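PDB 3MGA: enterochelin esterase from Salmonella enterica subsp. enterica serovar Typhimurium, which probably hydrolyses the ester bonds of ferric enterobactin, so that the iron carried by this siderophore can be released inside the cell. Local coordinates for residues Met176-Glu181 with Gln263-Pro268; Arg187-Leu192 with Val236-Asp241. All blocks are in the same frame, centred on the assembly; numbering follows the deposited sequence.

Overall arrangement
From the N terminus, the chain passes through two four-stranded antiparallel sheets before entering the mixed sheet of the esterase domain at strand 174-180. It turns back at once as strand 185-193, and interaction 2 pairs that strand with strand 236-240, closing a loop of 43 residues. After the short helix 245-251 comes helix 256-273, and its packing on the edge strand 174-180 in interaction 1 closes a larger loop of 81 residues, within which interaction 2 is nested. Their centres lie about 11 Å apart. Backbone bonds between strands 174-180 and 185-193 join the two, and Leu266 of the helix also packs on Leu238.

Interaction 1 (Met176-Glu181 with Gln263-Pro268); sequences MQWHSE and QQELLP
The indole of Trp178 and the side chain of Leu266 form the apolar half of this contact, between the edge strand 174-180 and helix 256-273, whose axes run nearly antiparallel. Leu266 CB lies over the middle of the six-membered ring, 4.0 Å from its centroid, in a CH-pi contact only 15° from the ring normal. Its two methyls spread along the same indole: CD1 sits 3.9 Å from Trp178 CG, while CD2 reaches toward CE3 and CZ3. With chi1 at 165°, the tryptophan's CG is trans to its own amide nitrogen, which carries the ring out toward the helix. Ser180 CB, from the same strand, lies against the opposite face near its rim, so the indole is held between the serine and Leu266.

The polar half centres on the carboxylate of Glu265, at the end of an extended chain. Ser180 OG donates to the syn lone pair of Glu265 OE1 at 2.7 Å, and Glu181 N makes a weak, bent bond to Glu265 OE2 (3.2 Å). Just beyond the strand, Arg182 N also donates to Glu265 OE2, and Ser180 OG is itself met by Leu183 N. Glu265 OE1 also approaches the indole near its plane, 3.4 Å from Trp178 CZ2, with the ring and carboxylate planes 69° apart.

A small hydroxyl and a long acidic side chain thus suit the turn into strand 185-193: the serine hydroxyl bonds one carboxylate oxygen and backbone N-H groups the other, which probably favours the ionised form beside the apolar packing of Trp178 and Leu266.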
loop_
_atom_site.group_PDB
_atom_site.type_symbol
_atom_site.label_atom_id
_atom_site.label_comp_id
_atom_site.label_asym_id
_atom_site.label_seq_id
_atom_site.Cartn_x
_atom_site.Cartn_y
_atom_site.Cartn_z
HETATM N N MSE A 176 -21.205 -6.464 6.934
HETATM C CA MSE A 176 -21.875 -7.723 6.815
HETATM C C MSE A 176 -20.912 -8.843 7.183
HETATM O O MSE A 176 -19.709 -8.774 6.910
HETATM C CB MSE A 176 -22.340 -7.833 5.374
HETATM C CG MSE A 176 -22.990 -9.107 4.983
HETATM SE SE MSE A 176 -23.423 -9.035 3.086
HETATM C CE MSE A 176 -23.901 -10.918 2.933
ATOM N N GLN A 177 -21.446 -9.865 7.832
ATOM C CA GLN A 177 -20.654 -10.999 8.233
ATOM C C GLN A 177 -20.870 -12.035 7.141
ATOM O O GLN A 177 -21.992 -12.498 6.935
ATOM C CB GLN A 177 -21.119 -11.522 9.594
ATOM C CG GLN A 177 -20.127 -12.476 10.294
ATOM C CD GLN A 177 -18.848 -11.775 10.744
ATOM O OE1 GLN A 177 -18.788 -10.540 10.804
ATOM N NE2 GLN A 177 -17.815 -12.565 11.071
ATOM N N TRP A 178 -19.810 -12.362 6.411
ATOM C CA TRP A 178 -19.900 -13.345 5.337
ATOM C C TRP A 178 -19.337 -14.709 5.749
ATOM O O TRP A 178 -18.127 -14.878 5.902
ATOM C CB TRP A 178 -19.242 -12.811 4.050
ATOM C CG TRP A 178 -18.990 -13.871 3.036
ATOM C CD1 TRP A 178 -19.853 -14.850 2.644
ATOM C CD2 TRP A 178 -17.819 -14.023 2.230
ATOM N NE1 TRP A 178 -19.269 -15.639 1.678
ATOM C CE2 TRP A 178 -18.020 -15.148 1.405
ATOM C CE3 TRP A 178 -16.610 -13.331 2.140
ATOM C CZ2 TRP A 178 -17.065 -15.585 0.497
ATOM C CZ3 TRP A 178 -15.658 -13.769 1.243
ATOM C CH2 TRP A 178 -15.892 -14.889 0.430
ATOM N N HIS A 179 -20.249 -15.666 5.924
ATOM C CA HIS A 179 -19.921 -17.039 6.299
ATOM C C HIS A 179 -19.774 -17.856 5.013
ATOM O O HIS A 179 -20.744 -18.051 4.277
ATOM C CB HIS A 179 -21.035 -17.637 7.159
ATOM C CG HIS A 179 -21.440 -16.777 8.318
ATOM N ND1 HIS A 179 -20.740 -16.746 9.505
ATOM C CD2 HIS A 179 -22.486 -15.931 8.477
ATOM C CE1 HIS A 179 -21.330 -15.909 10.340
ATOM N NE2 HIS A 179 -22.392 -15.402 9.741
ATOM N N SER A 180 -18.560 -18.332 4.748
ATOM C CA SER A 180 -18.269 -19.087 3.533
ATOM C C SER A 180 -18.264 -20.595 3.743
ATOM O O SER A 180 -17.541 -21.107 4.602
ATOM C CB SER A 180 -16.912 -18.656 2.999
ATOM O OG SER A 180 -16.553 -19.412 1.873
ATOM N N GLU A 181 -19.066 -21.300 2.947
ATOM C CA GLU A 181 -19.147 -22.753 3.013
ATOM C C GLU A 181 -17.945 -23.319 2.248
ATOM O O GLU A 181 -17.308 -24.275 2.684
ATOM C CB GLU A 181 -20.476 -23.253 2.418
ATOM C CG GLU A 181 -20.722 -24.735 2.636
ATOM C CD GLU A 181 -22.042 -25.241 2.053
ATOM O OE1 GLU A 181 -22.829 -24.436 1.504
ATOM O OE2 GLU A 181 -22.284 -26.463 2.151
ATOM N N GLN A 263 -17.827 -15.293 -5.826
ATOM C CA GLN A 263 -18.842 -15.228 -6.878
ATOM C C GLN A 263 -20.134 -15.993 -6.559
ATOM O O GLN A 263 -21.233 -15.494 -6.824
ATOM C CB GLN A 263 -18.259 -15.750 -8.185
ATOM C CG GLN A 263 -17.034 -14.992 -8.631
ATOM C CD GLN A 263 -16.411 -15.582 -9.864
ATOM O OE1 GLN A 263 -17.052 -15.681 -10.910
ATOM N NE2 GLN A 263 -15.136 -15.950 -9.762
ATOM N N GLN A 264 -19.991 -17.189 -5.987
ATOM C CA GLN A 264 -21.129 -18.066 -5.673
ATOM C C GLN A 264 -21.850 -17.763 -4.354
ATOM O O GLN A 264 -23.048 -18.026 -4.216
ATOM C CB GLN A 264 -20.642 -19.522 -5.628
ATOM C CG GLN A 264 -20.043 -20.040 -6.939
ATOM C CD GLN A 264 -19.381 -21.402 -6.779
ATOM O OE1 GLN A 264 -18.965 -21.781 -5.679
ATOM N NE2 GLN A 264 -19.252 -22.130 -7.883
ATOM N N GLU A 265 -21.119 -17.210 -3.398
ATOM C CA GLU A 265 -21.660 -16.930 -2.076
ATOM C C GLU A 265 -21.802 -15.436 -1.754
ATOM O O GLU A 265 -22.885 -14.991 -1.380
ATOM C CB GLU A 265 -20.737 -17.554 -1.025
ATOM C CG GLU A 265 -20.457 -19.051 -1.198
ATOM C CD GLU A 265 -19.283 -19.531 -0.345
ATOM O OE1 GLU A 265 -18.547 -18.680 0.208
ATOM O OE2 GLU A 265 -19.081 -20.758 -0.242
ATOM N N LEU A 266 -20.715 -14.675 -1.906
ATOM C CA LEU A 266 -20.696 -13.255 -1.534
ATOM C C LEU A 266 -21.471 -12.300 -2.446
ATOM O O LEU A 266 -22.346 -11.575 -1.972
ATOM C CB LEU A 266 -19.247 -12.761 -1.395
ATOM C CG LEU A 266 -19.065 -11.310 -0.945
ATOM C CD1 LEU A 266 -19.704 -11.092 0.424
ATOM C CD2 LEU A 266 -17.593 -10.915 -0.930
ATOM N N LEU A 267 -21.150 -12.291 -3.738
ATOM C CA LEU A 267 -21.811 -11.390 -4.688
ATOM C C LEU A 267 -23.333 -11.479 -4.714
ATOM O O LEU A 267 -23.997 -10.451 -4.876
ATOM C CB LEU A 267 -21.251 -11.556 -6.111
ATOM C CG LEU A 267 -19.780 -11.158 -6.318
ATOM C CD1 LEU A 267 -19.481 -11.044 -7.812
ATOM C CD2 LEU A 267 -19.462 -9.845 -5.641
ATOM N N PRO A 268 -23.897 -12.695 -4.583
ATOM C CA PRO A 268 -25.367 -12.775 -4.577
ATOM C C PRO A 268 -25.944 -12.164 -3.296
ATOM O O PRO A 268 -27.020 -11.574 -3.317
ATOM C CB PRO A 268 -25.645 -14.282 -4.673
ATOM C CG PRO A 268 -24.411 -14.850 -5.284
ATOM C CD PRO A 268 -23.288 -14.028 -4.703
#

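Interaction 2 (Arg187-Leu192 with Val236-Asp241)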
loop_
_atom_site.group_PDB
_atom_site.type_symbol
_atom_site.label_atom_id
_atom_site.label_comp_id
_atom_site.label_asym_id
_atom_site.label_seq_id
_atom_site.Cartn_x
_atom_site.Cartn_y
_atom_site.Cartn_z
ATOM N N ARG A 187 -16.175 -13.996 7.998
ATOM C CA ARG A 187 -15.388 -12.803 7.743
ATOM C C ARG A 187 -16.248 -11.564 7.551
ATOM O O ARG A 187 -17.372 -11.670 7.124
ATOM C CB ARG A 187 -14.698 -13.127 6.439
ATOM C CG ARG A 187 -13.941 -12.113 5.732
ATOM C CD ARG A 187 -13.827 -12.628 4.312
ATOM N NE ARG A 187 -13.401 -14.034 4.272
ATOM C CZ ARG A 187 -12.148 -14.448 4.094
ATOM N NH1 ARG A 187 -11.155 -13.578 3.896
ATOM N NH2 ARG A 187 -11.892 -15.753 4.078
ATOM N N ARG A 188 -15.693 -10.389 7.839
ATOM C CA ARG A 188 -16.401 -9.130 7.663
ATOM C C ARG A 188 -16.208 -8.606 6.260
ATOM O O ARG A 188 -15.121 -8.736 5.685
ATOM C CB ARG A 188 -15.849 -8.033 8.584
ATOM C CG ARG A 188 -16.039 -8.228 10.064
ATOM C CD ARG A 188 -15.248 -7.164 10.837
ATOM N NE ARG A 188 -13.800 -7.293 10.654
ATOM C CZ ARG A 188 -12.888 -6.459 11.157
ATOM N NH1 ARG A 188 -13.255 -5.403 11.881
ATOM N NH2 ARG A 188 -11.593 -6.677 10.929
ATOM N N VAL A 189 -17.263 -7.993 5.732
ATOM C CA VAL A 189 -17.222 -7.329 4.439
ATOM C C VAL A 189 -17.926 -5.974 4.630
ATOM O O VAL A 189 -18.926 -5.873 5.363
ATOM C CB VAL A 189 -17.885 -8.148 3.322
ATOM C CG1 VAL A 189 -17.121 -9.464 3.101
ATOM C CG2 VAL A 189 -19.369 -8.407 3.636
ATOM N N TRP A 190 -17.384 -4.929 4.023
ATOM C CA TRP A 190 -17.980 -3.607 4.132
ATOM C C TRP A 190 -18.597 -3.194 2.801
ATOM O O TRP A 190 -18.077 -3.514 1.739
ATOM C CB TRP A 190 -16.943 -2.579 4.555
ATOM C CG TRP A 190 -16.443 -2.703 5.957
ATOM C CD1 TRP A 190 -16.875 -1.992 7.042
ATOM C CD2 TRP A 190 -15.383 -3.545 6.429
ATOM N NE1 TRP A 190 -16.153 -2.343 8.162
ATOM C CE2 TRP A 190 -15.238 -3.301 7.811
ATOM C CE3 TRP A 190 -14.541 -4.477 5.820
ATOM C CZ2 TRP A 190 -14.296 -3.960 8.587
ATOM C CZ3 TRP A 190 -13.605 -5.135 6.597
ATOM C CH2 TRP A 190 -13.490 -4.872 7.962
ATOM N N ILE A 191 -19.706 -2.473 2.855
ATOM C CA ILE A 191 -20.373 -2.040 1.641
ATOM C C ILE A 191 -20.615 -0.547 1.648
ATOM O O ILE A 191 -21.269 -0.031 2.540
ATOM C CB ILE A 191 -21.739 -2.727 1.466
ATOM C CG1 ILE A 191 -21.590 -4.244 1.409
ATOM C CG2 ILE A 191 -22.416 -2.246 0.183
ATOM C CD1 ILE A 191 -22.937 -4.976 1.271
ATOM N N LEU A 192 -20.089 0.142 0.650
ATOM C CA LEU A 192 -20.322 1.572 0.503
ATOM C C LEU A 192 -20.932 1.819 -0.871
ATOM O O LEU A 192 -20.457 1.280 -1.854
ATOM C CB LEU A 192 -19.024 2.375 0.607
ATOM C CG LEU A 192 -19.201 3.882 0.373
ATOM C CD1 LEU A 192 -19.962 4.489 1.539
ATOM C CD2 LEU A 192 -17.860 4.577 0.197
ATOM N N VAL A 236 -20.725 0.812 -6.184
ATOM C CA VAL A 236 -20.931 -0.062 -5.042
ATOM C C VAL A 236 -19.563 -0.604 -4.688
ATOM O O VAL A 236 -18.969 -1.328 -5.479
ATOM C CB VAL A 236 -21.866 -1.252 -5.396
ATOM C CG1 VAL A 236 -21.900 -2.290 -4.248
ATOM C CG2 VAL A 236 -23.262 -0.753 -5.737
ATOM N N TYR A 237 -19.062 -0.250 -3.508
ATOM C CA TYR A 237 -17.742 -0.694 -3.052
ATOM C C TYR A 237 -17.813 -1.821 -2.019
ATOM O O TYR A 237 -18.492 -1.695 -1.014
ATOM C CB TYR A 237 -16.976 0.488 -2.464
ATOM C CG TYR A 237 -16.706 1.588 -3.460
ATOM C CD1 TYR A 237 -15.561 1.575 -4.249
ATOM C CD2 TYR A 237 -17.593 2.636 -3.617
ATOM C CE1 TYR A 237 -15.310 2.580 -5.165
ATOM C CE2 TYR A 237 -17.347 3.648 -4.526
ATOM C CZ TYR A 237 -16.209 3.611 -5.301
ATOM O OH TYR A 237 -15.972 4.613 -6.208
ATOM N N LEU A 238 -17.090 -2.914 -2.278
ATOM C CA LEU A 238 -17.053 -4.066 -1.394
ATOM C C LEU A 238 -15.652 -4.301 -0.815
ATOM O O LEU A 238 -14.736 -4.703 -1.526
ATOM C CB LEU A 238 -17.497 -5.292 -2.166
ATOM C CG LEU A 238 -17.590 -6.604 -1.409
ATOM C CD1 LEU A 238 -18.559 -6.469 -0.238
ATOM C CD2 LEU A 238 -18.029 -7.701 -2.357
ATOM N N LEU A 239 -15.478 -4.045 0.478
ATOM C CA LEU A 239 -14.182 -4.267 1.115
ATOM C C LEU A 239 -14.208 -5.598 1.821
ATOM O O LEU A 239 -15.068 -5.825 2.673
ATOM C CB LEU A 239 -13.834 -3.147 2.086
ATOM C CG LEU A 239 -13.358 -1.822 1.482
ATOM C CD1 LEU A 239 -14.317 -1.264 0.453
ATOM C CD2 LEU A 239 -13.145 -0.830 2.621
ATOM N N ILE A 240 -13.271 -6.482 1.469
ATOM C CA ILE A 240 -13.233 -7.809 2.075
ATOM C C ILE A 240 -12.092 -7.953 3.079
ATOM O O ILE A 240 -10.944 -7.656 2.779
ATOM C CB ILE A 240 -13.115 -8.917 1.019
ATOM C CG1 ILE A 240 -14.169 -8.740 -0.080
ATOM C CG2 ILE A 240 -13.263 -10.284 1.680
ATOM C CD1 ILE A 240 -14.075 -9.792 -1.164
ATOM N N ASP A 241 -12.431 -8.426 4.270
ATOM C CA ASP A 241 -11.459 -8.632 5.341
ATOM C C ASP A 241 -10.617 -9.845 4.998
ATOM O O ASP A 241 -11.164 -10.909 4.672
ATOM C CB ASP A 241 -12.212 -8.884 6.652
ATOM C CG ASP A 241 -11.314 -8.924 7.866
ATOM O OD1 ASP A 241 -10.084 -8.818 7.739
ATOM O OD2 ASP A 241 -11.859 -9.062 8.976
#
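Arg188 and Asp241 meet at one end of the strand pair, the arginine turning NE and NH2 together onto a single oxygen, OD2. Both nitrogens lie 3.1 Å from Asp241 OD2 and approach it from the same face of the carboxylate, well above its plane, although OD2 itself lies in the guanidinium plane; the two flat groups are 61° apart. A bend at chi3 (-65°) brings this edge of the arginine round to the acid. The rim of the Trp190 indole, at CH2, lies over the centre of the guanidinium, the ring turned with its edge rather than its face to the cation. Arg188 NH1 pairs with Glu215 of helix 210-216, and Asp241 OD1 accepts from Ile243 N, so each charged group has a second partner.

Arg187 takes another route, its NH1 donating to the main-chain O of Asp241 at 2.8 Å in the carbonyl plane. On the way its CD passes 3.6 Å from Ile240 CG2, while NH2 forms a salt bridge with Glu251.

Beyond this polar end runs a regular antiparallel ladder, part of the mixed sheet at the core of the alpha/beta-hydrolase fold. Trp190 with Leu239 and Leu192 with Tyr237 are its hydrogen-bonded pairs, and Val189 with Ile240 and Ile191 with Leu238 the non-hydrogen-bonded ones.

Side chains therefore alternate between two faces. Beta-branched Val189 and Ile240 lie side by side and point the same way, suiting an extended backbone, and Leu238 CD1 reaches within 4.0 Å of Val189 CB. On the other face Trp190 crosses Leu239 at about a right angle, CB to CB 4.0 Å; helix 210-216 packs against both, through Ala214, and Trp220 of helix 220-228 against Leu239.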